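Local coordinates for protein Cas13d (uncultured Ruminococcus sp, PDB 6IV9) that binds a CRISPR RNA and, by way of two HEPN domains, governs maturation of that RNA and the cleavage of target RNA, at residues K331-G336 and K483-E488; V339-L344 and A476-D481; D354-L359 and M407-F412. The protein carries 2 engineered substitutions. One frame throughout, in Å; residues are numbered along the deposited sequence.

Contact 1: K331-G336 and K483-E488; sequences KDFIEG and KILDSE. With nucleotides of chain B.
Phe333 and Leu485 mark the closest backbone approach of 331-336 to 483-488, with 8.6 Å between their CA atoms, and no hydrogen bond spans the gap. The contact rests on one methyl group. Leu485 CD1 lies 3.6 Å from Phe333 CD1 and 3.8 Å from Ile334 CG1, so it touches two consecutive side chains of the other segment. The leucine crosses the phenylalanine at about a right angle, its methyl oblique to the ring, and meets Ile334 at a slant. Phe333 extends its CG anti to the backbone N (chi1 176°), which brings the ring beside the leucine methyl; Leu485 itself has CG opposite its carbonyl carbon (chi1 -70°).

The helical turn that carries the aromatic is short and weakly bonded. Lys331 leaves the helical conformation after helix 312-330, Asp332, in the left-handed helical region, turns the chain into 333-336, and Gly336 N then bonds to Asp332 O at 2.9 Å. Glu482, the residue before Lys483, sets its two carboxylate oxygens on the amides of Phe333 and Ile334, joining the loop to the start of this helix. Helix 353-366 adds Ile357, which packs on both Ile334 and Leu485, and Tyr361, whose ring meets that of Phe333 edge-to-face.

Further along the loop, Glu488 N bonds to Leu485 O at 2.9 Å. Ser487 OG also donates to Glu488 OE2 at 2.9 Å, and this oxygen accepts on its lone pair pointing away from the other carboxylate oxygen. Bound RNA lies against the helical segment: Gly336 O comes within 3.3 Å of C4' of nucleotide A44 of chain B, and Phe333 packs on the sugar of another nucleotide.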
loop_
_atom_site.group_PDB
_atom_site.type_symbol
_atom_site.label_atom_id
_atom_site.label_comp_id
_atom_site.label_asym_id
_atom_site.label_seq_id
_atom_site.Cartn_x
_atom_site.Cartn_y
_atom_site.Cartn_z
ATOM N N LYS A 331 -27.501 4.386 5.495
ATOM C CA LYS A 331 -28.824 5.056 5.511
ATOM C C LYS A 331 -29.580 4.767 4.215
ATOM O O LYS A 331 -29.090 5.113 3.173
ATOM C CB LYS A 331 -28.630 6.559 5.703
ATOM C CG LYS A 331 -29.759 7.273 6.428
ATOM C CD LYS A 331 -29.785 8.751 6.153
ATOM C CE LYS A 331 -31.173 9.345 6.253
ATOM N NZ LYS A 331 -31.339 10.490 5.330
ATOM N N ASP A 332 -30.746 4.144 4.323
ATOM C CA ASP A 332 -31.574 3.871 3.126
ATOM C C ASP A 332 -30.751 3.115 2.078
ATOM O O ASP A 332 -30.807 3.477 0.926
ATOM C CB ASP A 332 -32.222 5.157 2.619
ATOM C CG ASP A 332 -33.195 5.751 3.622
ATOM O OD1 ASP A 332 -33.984 4.995 4.185
ATOM O OD2 ASP A 332 -33.126 6.949 3.856
ATOM N N PHE A 333 -30.064 2.061 2.491
ATOM C CA PHE A 333 -29.228 1.282 1.552
ATOM C C PHE A 333 -30.077 0.660 0.442
ATOM O O PHE A 333 -29.661 0.661 -0.687
ATOM C CB PHE A 333 -28.487 0.188 2.310
ATOM C CG PHE A 333 -27.678 -0.717 1.429
ATOM C CD1 PHE A 333 -28.250 -1.838 0.864
ATOM C CD2 PHE A 333 -26.349 -0.446 1.167
ATOM C CE1 PHE A 333 -27.512 -2.680 0.056
ATOM C CE2 PHE A 333 -25.613 -1.295 0.361
ATOM C CZ PHE A 333 -26.197 -2.404 -0.190
ATOM N N ILE A 334 -31.243 0.124 0.780
ATOM C CA ILE A 334 -32.065 -0.542 -0.266
ATOM C C ILE A 334 -32.504 0.479 -1.316
ATOM O O ILE A 334 -32.357 0.217 -2.484
ATOM C CB ILE A 334 -33.250 -1.283 0.368
ATOM C CG1 ILE A 334 -32.771 -2.309 1.390
ATOM C CG2 ILE A 334 -34.097 -1.920 -0.708
ATOM C CD1 ILE A 334 -33.880 -3.060 2.076
ATOM N N GLU A 335 -33.022 1.619 -0.888
ATOM C CA GLU A 335 -33.462 2.661 -1.845
ATOM C C GLU A 335 -32.250 3.149 -2.641
ATOM O O GLU A 335 -32.366 3.360 -3.812
ATOM C CB GLU A 335 -34.140 3.798 -1.091
ATOM C CG GLU A 335 -34.618 4.912 -1.984
ATOM C CD GLU A 335 -35.815 4.577 -2.851
ATOM O OE1 GLU A 335 -36.401 3.514 -2.660
ATOM O OE2 GLU A 335 -36.144 5.390 -3.718
ATOM N N GLY A 336 -31.108 3.283 -1.987
ATOM C CA GLY A 336 -29.872 3.738 -2.638
ATOM C C GLY A 336 -29.367 2.751 -3.672
ATOM O O GLY A 336 -28.571 3.148 -4.495
ATOM N N LYS A 483 -35.305 -2.010 7.472
ATOM C CA LYS A 483 -35.012 -2.731 8.738
ATOM C C LYS A 483 -34.622 -4.185 8.474
ATOM O O LYS A 483 -34.077 -4.808 9.359
ATOM C CB LYS A 483 -36.159 -2.584 9.732
ATOM C CG LYS A 483 -36.544 -1.144 10.004
ATOM C CD LYS A 483 -36.811 -0.857 11.440
ATOM C CE LYS A 483 -37.303 0.555 11.671
ATOM N NZ LYS A 483 -38.164 0.656 12.873
ATOM N N ILE A 484 -34.775 -4.638 7.235
ATOM C CA ILE A 484 -34.423 -6.026 6.826
ATOM C C ILE A 484 -32.922 -6.242 7.050
ATOM O O ILE A 484 -32.519 -7.357 7.329
ATOM C CB ILE A 484 -34.774 -6.213 5.345
ATOM C CG1 ILE A 484 -36.263 -6.473 5.141
ATOM C CG2 ILE A 484 -33.936 -7.293 4.715
ATOM C CD1 ILE A 484 -36.663 -6.440 3.687
ATOM N N LEU A 485 -32.153 -5.167 6.919
ATOM C CA LEU A 485 -30.674 -5.211 6.995
ATOM C C LEU A 485 -30.165 -4.896 8.395
ATOM O O LEU A 485 -28.978 -4.905 8.560
ATOM C CB LEU A 485 -30.111 -4.203 5.995
ATOM C CG LEU A 485 -30.291 -4.577 4.533
ATOM C CD1 LEU A 485 -29.878 -3.437 3.637
ATOM C CD2 LEU A 485 -29.533 -5.840 4.199
ATOM N N ASP A 486 -31.042 -4.742 9.382
ATOM C CA ASP A 486 -30.564 -4.346 10.728
ATOM C C ASP A 486 -29.553 -5.367 11.257
ATOM O O ASP A 486 -28.658 -4.973 11.971
ATOM C CB ASP A 486 -31.722 -4.134 11.698
ATOM C CG ASP A 486 -32.346 -2.757 11.598
ATOM O OD1 ASP A 486 -31.817 -1.936 10.863
ATOM O OD2 ASP A 486 -33.354 -2.530 12.272
ATOM N N SER A 487 -29.768 -6.642 10.976
ATOM C CA SER A 487 -28.849 -7.707 11.446
ATOM C C SER A 487 -27.516 -7.718 10.682
ATOM O O SER A 487 -26.588 -8.292 11.206
ATOM C CB SER A 487 -29.497 -9.056 11.427
ATOM O OG SER A 487 -29.981 -9.368 10.142
ATOM N N GLU A 488 -27.483 -7.213 9.453
ATOM C CA GLU A 488 -26.261 -7.277 8.615
ATOM C C GLU A 488 -25.428 -5.999 8.666
ATOM O O GLU A 488 -24.246 -6.093 8.439
ATOM C CB GLU A 488 -26.642 -7.423 7.146
ATOM C CG GLU A 488 -27.717 -8.448 6.895
ATOM C CD GLU A 488 -27.384 -9.862 7.316
ATOM O OE1 GLU A 488 -26.420 -10.409 6.789
ATOM O OE2 GLU A 488 -28.102 -10.406 8.155
ATOM P P A B 44 -23.303 1.676 -6.630
ATOM O OP1 A B 44 -23.781 0.491 -7.367
ATOM O OP2 A B 44 -21.966 2.223 -7.032
ATOM O "O5'" A B 44 -24.265 2.953 -6.556
ATOM C "C5'" A B 44 -25.716 2.734 -6.454
ATOM C "C4'" A B 44 -26.483 3.972 -6.852
ATOM O "O4'" A B 44 -26.237 5.055 -5.916
ATOM C "C3'" A B 44 -26.070 4.512 -8.225
ATOM O "O3'" A B 44 -27.194 5.081 -8.909
ATOM C "C2'" A B 44 -25.042 5.560 -7.858
ATOM O "O2'" A B 44 -24.918 6.594 -8.797
ATOM C "C1'" A B 44 -25.655 6.148 -6.607
ATOM N N9 A B 44 -24.668 6.747 -5.724
ATOM C C8 A B 44 -23.432 6.277 -5.330
ATOM N N7 A B 44 -22.821 7.057 -4.473
ATOM C C5 A B 44 -23.717 8.101 -4.281
ATOM C C6 A B 44 -23.671 9.238 -3.473
ATOM N N6 A B 44 -22.633 9.539 -2.695
ATOM N N1 A B 44 -24.731 10.081 -3.506
ATOM C C2 A B 44 -25.775 9.769 -4.284
ATOM N N3 A B 44 -25.940 8.716 -5.082
ATOM C C4 A B 44 -24.861 7.915 -5.036
#

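Contact 2: V339-L344 and A476-D481; sequences VNISLL and ADMDFD
Met478 belongs to the irregular chain that follows helix 467-475, and it reaches across to Ile341 and Ser342 on helix 338-347. Its CA and that of Ser342 are 8.0 Å apart. The methionine is bent at chi2 (-95°), which turns the end of the side chain toward the helix, and CE lies 3.9 Å from Ile341 CG2. The two side chains cross at about a right angle in an apolar contact. The modelled approach of this methyl to the serine hydroxyl is too close to be trusted, so the placement of CE, and with it the exact spacing to Ile341, is doubtful.

The polar end of Ser342 has its partner within its own helix, the carbonyl oxygen of Lys338, and the NZ of the same lysine bonds to Ala476 O, fastening the start of the loop to the helix. Beyond Met478 the loop bends through an inverse gamma turn centred on Asp479, with a weak bond from Phe480 N to Met478 O at 3.1 Å. Phe480 then packs on Ile357 of helix 353-366, as Ile341 does, while Val339 lies against a phosphate of the bound RNA.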
loop_
_atom_site.group_PDB
_atom_site.type_symbol
_atom_site.label_atom_id
_atom_site.label_comp_id
_atom_site.label_asym_id
_atom_site.label_seq_id
_atom_site.Cartn_x
_atom_site.Cartn_y
_atom_site.Cartn_z
ATOM N N VAL A 339 -31.888 0.093 -8.121
ATOM C CA VAL A 339 -31.835 -0.392 -9.519
ATOM C C VAL A 339 -31.257 -1.805 -9.581
ATOM O O VAL A 339 -31.889 -2.664 -10.138
ATOM C CB VAL A 339 -30.971 0.564 -10.346
ATOM C CG1 VAL A 339 -30.728 0.009 -11.723
ATOM C CG2 VAL A 339 -31.544 1.959 -10.395
ATOM N N ASN A 340 -30.083 -2.023 -9.006
ATOM C CA ASN A 340 -29.490 -3.377 -9.050
ATOM C C ASN A 340 -30.349 -4.359 -8.259
ATOM O O ASN A 340 -30.528 -5.463 -8.716
ATOM C CB ASN A 340 -28.034 -3.375 -8.601
ATOM C CG ASN A 340 -27.139 -2.687 -9.601
ATOM O OD1 ASN A 340 -27.613 -2.103 -10.551
ATOM N ND2 ASN A 340 -25.844 -2.762 -9.387
ATOM N N ILE A 341 -30.847 -3.946 -7.104
ATOM C CA ILE A 341 -31.637 -4.890 -6.269
ATOM C C ILE A 341 -32.891 -5.335 -7.032
ATOM O O ILE A 341 -33.153 -6.518 -7.050
ATOM C CB ILE A 341 -31.952 -4.284 -4.895
ATOM C CG1 ILE A 341 -30.699 -4.248 -4.016
ATOM C CG2 ILE A 341 -33.072 -5.056 -4.232
ATOM C CD1 ILE A 341 -30.808 -3.357 -2.825
ATOM N N SER A 342 -33.581 -4.409 -7.691
ATOM C CA SER A 342 -34.812 -4.770 -8.444
ATOM C C SER A 342 -34.478 -5.756 -9.552
ATOM O O SER A 342 -35.126 -6.772 -9.623
ATOM C CB SER A 342 -35.414 -3.560 -9.055
ATOM O OG SER A 342 -35.895 -2.707 -8.058
ATOM N N LEU A 343 -33.441 -5.472 -10.323
ATOM C CA LEU A 343 -33.053 -6.340 -11.451
ATOM C C LEU A 343 -32.728 -7.734 -10.925
ATOM O O LEU A 343 -33.102 -8.692 -11.555
ATOM C CB LEU A 343 -31.784 -5.743 -12.053
ATOM C CG LEU A 343 -31.870 -5.125 -13.441
ATOM C CD1 LEU A 343 -33.305 -4.881 -13.876
ATOM C CD2 LEU A 343 -31.057 -3.845 -13.502
ATOM N N LEU A 344 -31.989 -7.816 -9.829
ATOM C CA LEU A 344 -31.566 -9.121 -9.267
ATOM C C LEU A 344 -32.755 -9.929 -8.742
ATOM O O LEU A 344 -32.779 -11.129 -8.929
ATOM C CB LEU A 344 -30.533 -8.847 -8.180
ATOM C CG LEU A 344 -29.197 -8.337 -8.703
ATOM C CD1 LEU A 344 -28.289 -7.971 -7.557
ATOM C CD2 LEU A 344 -28.559 -9.376 -9.588
ATOM N N ALA A 476 -39.102 4.076 -9.898
ATOM C CA ALA A 476 -40.089 3.066 -9.464
ATOM C C ALA A 476 -40.148 2.944 -7.944
ATOM O O ALA A 476 -39.155 3.190 -7.292
ATOM C CB ALA A 476 -39.771 1.744 -10.094
ATOM N N ASP A 477 -41.321 2.603 -7.421
ATOM C CA ASP A 477 -41.491 2.429 -5.962
ATOM C C ASP A 477 -40.702 1.201 -5.522
ATOM O O ASP A 477 -40.717 0.206 -6.234
ATOM C CB ASP A 477 -42.956 2.180 -5.606
ATOM C CG ASP A 477 -43.665 3.370 -4.987
ATOM O OD1 ASP A 477 -43.180 4.505 -5.154
ATOM O OD2 ASP A 477 -44.693 3.142 -4.328
ATOM N N MET A 478 -40.014 1.289 -4.394
ATOM C CA MET A 478 -39.337 0.077 -3.880
ATOM C C MET A 478 -39.944 -0.202 -2.506
ATOM O O MET A 478 -39.582 0.483 -1.544
ATOM C CB MET A 478 -37.826 0.284 -3.767
ATOM C CG MET A 478 -37.077 -0.619 -4.697
ATOM S SD MET A 478 -36.546 -2.133 -3.907
ATOM C CE MET A 478 -36.329 -3.171 -5.342
ATOM N N ASP A 479 -40.885 -1.136 -2.460
ATOM C CA ASP A 479 -41.570 -1.427 -1.182
ATOM C C ASP A 479 -40.817 -2.513 -0.415
ATOM O O ASP A 479 -41.287 -3.646 -0.382
ATOM C CB ASP A 479 -43.058 -1.712 -1.391
ATOM C CG ASP A 479 -43.879 -1.570 -0.120
ATOM O OD1 ASP A 479 -43.729 -0.537 0.570
ATOM O OD2 ASP A 479 -44.657 -2.494 0.171
ATOM N N PHE A 480 -39.654 -2.167 0.118
ATOM C CA PHE A 480 -38.896 -3.106 0.977
ATOM C C PHE A 480 -38.529 -2.337 2.242
ATOM O O PHE A 480 -38.214 -1.174 2.152
ATOM C CB PHE A 480 -37.732 -3.746 0.224
ATOM C CG PHE A 480 -38.124 -4.893 -0.667
ATOM C CD1 PHE A 480 -38.392 -6.138 -0.138
ATOM C CD2 PHE A 480 -38.238 -4.726 -2.032
ATOM C CE1 PHE A 480 -38.770 -7.189 -0.951
ATOM C CE2 PHE A 480 -38.607 -5.781 -2.845
ATOM C CZ PHE A 480 -38.870 -7.010 -2.306
ATOM N N ASP A 481 -38.681 -2.975 3.386
ATOM C CA ASP A 481 -38.354 -2.324 4.668
ATOM C C ASP A 481 -36.836 -2.279 4.806
ATOM O O ASP A 481 -36.220 -3.316 4.696
ATOM C CB ASP A 481 -38.948 -3.137 5.817
ATOM C CG ASP A 481 -39.079 -2.374 7.118
ATOM O OD1 ASP A 481 -38.569 -1.259 7.210
ATOM O OD2 ASP A 481 -39.700 -2.916 8.033
#

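Contact 3: D354-L359 and M407-F412; sequences DDIIRL and MDFLLF
Phe409 presents the outer edge of its ring to the last turn of 354-359, with Leu359 C near the ring plane, 3.7 Å from CE1. Its CZ meets the root of the leucine side chain, 3.8 Å from Leu359 CB, and lies 4.0 Å from Ile356 O, which approaches obliquely. With CG anti to the backbone N (chi1 -174°), the ring projects from helix 400-418 toward helix 353-366. The axes of the two segments approach no closer than 12.1 Å, at an angle of 109°, and the two phenylalanines, with Leu359 and Ile356, bridge the distance.

One turn later, Phe412 arrives edge-on as well: Leu359 O lies near its plane, 4.0 Å from CE2, while the leucine methyl CD2 touches the same carbon more loosely at 4.3 Å. Leu359 thus packs against both phenylalanines, through its backbone as well as its side chain. Tyr360 and Phe363 of helix 353-366 each meet the Phe409 ring edge-to-face, and Leu344 of helix 338-347 packs on it too. Away from this apolar core, Asp355 forms a salt bridge to Arg417, a second tie between helices 353-366 and 400-418. A serine at Phe409 would probably open a gap between the widely spaced helices and deprive Leu359, Tyr360 and Phe363 of the ring they pack on.

Since no hydrogen bond crosses between the segments, the union depends on shape and dispersion, perhaps aided by a mild attraction between the electropositive edge of Phe412 and the carbonyl oxygen of Leu359.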
loop_
_atom_site.group_PDB
_atom_site.type_symbol
_atom_site.label_atom_id
_atom_site.label_comp_id
_atom_site.label_asym_id
_atom_site.label_seq_id
_atom_site.Cartn_x
_atom_site.Cartn_y
_atom_site.Cartn_z
ATOM N N ASP A 354 -35.685 -11.036 0.359
ATOM C CA ASP A 354 -34.972 -10.603 1.585
ATOM C C ASP A 354 -33.557 -11.170 1.585
ATOM O O ASP A 354 -32.662 -10.494 2.030
ATOM C CB ASP A 354 -35.661 -11.129 2.837
ATOM C CG ASP A 354 -36.862 -10.307 3.241
ATOM O OD1 ASP A 354 -37.253 -9.425 2.458
ATOM O OD2 ASP A 354 -37.405 -10.577 4.317
ATOM N N ASP A 355 -33.417 -12.408 1.147
ATOM C CA ASP A 355 -32.102 -13.076 1.075
ATOM C C ASP A 355 -31.211 -12.332 0.083
ATOM O O ASP A 355 -30.072 -12.123 0.387
ATOM C CB ASP A 355 -32.278 -14.497 0.569
ATOM C CG ASP A 355 -31.215 -15.419 1.099
ATOM O OD1 ASP A 355 -30.643 -15.086 2.131
ATOM O OD2 ASP A 355 -30.968 -16.445 0.465
ATOM N N ILE A 356 -31.760 -11.959 -1.057
ATOM C CA ILE A 356 -30.986 -11.238 -2.098
ATOM C C ILE A 356 -30.522 -9.899 -1.533
ATOM O O ILE A 356 -29.398 -9.530 -1.775
ATOM C CB ILE A 356 -31.843 -11.083 -3.364
ATOM C CG1 ILE A 356 -32.012 -12.433 -4.056
ATOM C CG2 ILE A 356 -31.273 -10.041 -4.302
ATOM C CD1 ILE A 356 -33.075 -12.442 -5.093
ATOM N N ILE A 357 -31.390 -9.215 -0.808
ATOM C CA ILE A 357 -31.034 -7.889 -0.247
ATOM C C ILE A 357 -29.884 -8.056 0.748
ATOM O O ILE A 357 -28.970 -7.268 0.701
ATOM C CB ILE A 357 -32.275 -7.221 0.362
ATOM C CG1 ILE A 357 -33.262 -6.817 -0.733
ATOM C CG2 ILE A 357 -31.878 -6.041 1.212
ATOM C CD1 ILE A 357 -34.638 -6.463 -0.233
ATOM N N ARG A 358 -29.954 -9.065 1.605
ATOM C CA ARG A 358 -28.870 -9.283 2.585
ATOM C C ARG A 358 -27.574 -9.639 1.849
ATOM O O ARG A 358 -26.540 -9.117 2.218
ATOM C CB ARG A 358 -29.318 -10.307 3.621
ATOM C CG ARG A 358 -30.450 -9.786 4.490
ATOM C CD ARG A 358 -30.735 -10.642 5.700
ATOM N NE ARG A 358 -31.130 -11.971 5.302
ATOM C CZ ARG A 358 -32.367 -12.435 5.362
ATOM N NH1 ARG A 358 -33.335 -11.691 5.860
ATOM N NH2 ARG A 358 -32.636 -13.649 4.928
ATOM N N LEU A 359 -27.659 -10.486 0.833
ATOM C CA LEU A 359 -26.453 -10.869 0.063
ATOM C C LEU A 359 -25.872 -9.640 -0.639
ATOM O O LEU A 359 -24.679 -9.538 -0.720
ATOM C CB LEU A 359 -26.805 -11.971 -0.931
ATOM C CG LEU A 359 -26.922 -13.369 -0.338
ATOM C CD1 LEU A 359 -27.664 -14.296 -1.273
ATOM C CD2 LEU A 359 -25.563 -13.934 -0.002
ATOM N N MET A 407 -23.185 -8.846 -12.940
ATOM C CA MET A 407 -22.578 -10.118 -13.392
ATOM C C MET A 407 -21.778 -10.755 -12.253
ATOM O O MET A 407 -21.957 -11.920 -12.003
ATOM C CB MET A 407 -21.663 -9.866 -14.589
ATOM C CG MET A 407 -22.396 -9.402 -15.826
ATOM S SD MET A 407 -21.311 -8.968 -17.189
ATOM C CE MET A 407 -22.475 -8.873 -18.542
ATOM N N ASP A 408 -20.964 -9.965 -11.563
ATOM C CA ASP A 408 -20.135 -10.451 -10.435
ATOM C C ASP A 408 -21.053 -10.981 -9.327
ATOM O O ASP A 408 -20.737 -11.989 -8.744
ATOM C CB ASP A 408 -19.202 -9.347 -9.937
ATOM C CG ASP A 408 -18.062 -9.020 -10.886
ATOM O OD1 ASP A 408 -17.971 -9.650 -11.926
ATOM O OD2 ASP A 408 -17.268 -8.158 -10.562
ATOM N N PHE A 409 -22.167 -10.304 -9.081
ATOM C CA PHE A 409 -23.098 -10.732 -8.013
ATOM C C PHE A 409 -23.670 -12.121 -8.306
ATOM O O PHE A 409 -23.760 -12.901 -7.394
ATOM C CB PHE A 409 -24.215 -9.719 -7.816
ATOM C CG PHE A 409 -25.094 -10.063 -6.649
ATOM C CD1 PHE A 409 -24.662 -9.864 -5.352
ATOM C CD2 PHE A 409 -26.335 -10.633 -6.844
ATOM C CE1 PHE A 409 -25.470 -10.181 -4.277
ATOM C CE2 PHE A 409 -27.136 -10.964 -5.768
ATOM C CZ PHE A 409 -26.703 -10.735 -4.492
ATOM N N LEU A 410 -24.045 -12.388 -9.549
ATOM C CA LEU A 410 -24.593 -13.717 -9.899
ATOM C C LEU A 410 -23.523 -14.778 -9.645
ATOM O O LEU A 410 -23.838 -15.794 -9.087
ATOM C CB LEU A 410 -24.946 -13.713 -11.381
ATOM C CG LEU A 410 -26.160 -12.891 -11.785
ATOM C CD1 LEU A 410 -26.426 -13.069 -13.262
ATOM C CD2 LEU A 410 -27.374 -13.289 -10.974
ATOM N N LEU A 411 -22.294 -14.514 -10.068
ATOM C CA LEU A 411 -21.185 -15.477 -9.854
ATOM C C LEU A 411 -20.933 -15.651 -8.356
ATOM O O LEU A 411 -20.709 -16.749 -7.930
ATOM C CB LEU A 411 -19.937 -14.926 -10.534
ATOM C CG LEU A 411 -20.029 -14.773 -12.048
ATOM C CD1 LEU A 411 -18.675 -14.432 -12.622
ATOM C CD2 LEU A 411 -20.573 -16.037 -12.674
ATOM N N PHE A 412 -20.967 -14.560 -7.609
ATOM C CA PHE A 412 -20.707 -14.625 -6.155
ATOM C C PHE A 412 -21.742 -15.524 -5.478
ATOM O O PHE A 412 -21.384 -16.410 -4.747
ATOM C CB PHE A 412 -20.851 -13.218 -5.584
ATOM C CG PHE A 412 -21.035 -13.125 -4.093
ATOM C CD1 PHE A 412 -20.180 -13.771 -3.224
ATOM C CD2 PHE A 412 -22.045 -12.354 -3.559
ATOM C CE1 PHE A 412 -20.352 -13.669 -1.859
ATOM C CE2 PHE A 412 -22.209 -12.251 -2.195
ATOM C CZ PHE A 412 -21.365 -12.911 -1.349
#

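In the fold
The three contacts form one cluster at the periphery of the chain, their centres 12 to 15 Å apart. Their first segments come in order along the chain and their second segments in reverse: 331-336 pairs with the last, 483-488, 339-344 with 476-481, and 354-359 with 407-412 innermost. Contacts 1 and 2 use neighbouring helices, 333-336 and 338-347, and the same loop between helices 467-475 and 497-505; Ile334 CD1 packs 3.5 Å from Asp481 O. Helix 353-366 joins all three, with Ile357 packing on contacts 1 and 2 and Arg358 on Glu488. Helix 338-347 also reaches contact 3. The result is a compact helical unit with bound RNA against contacts 1 and 2.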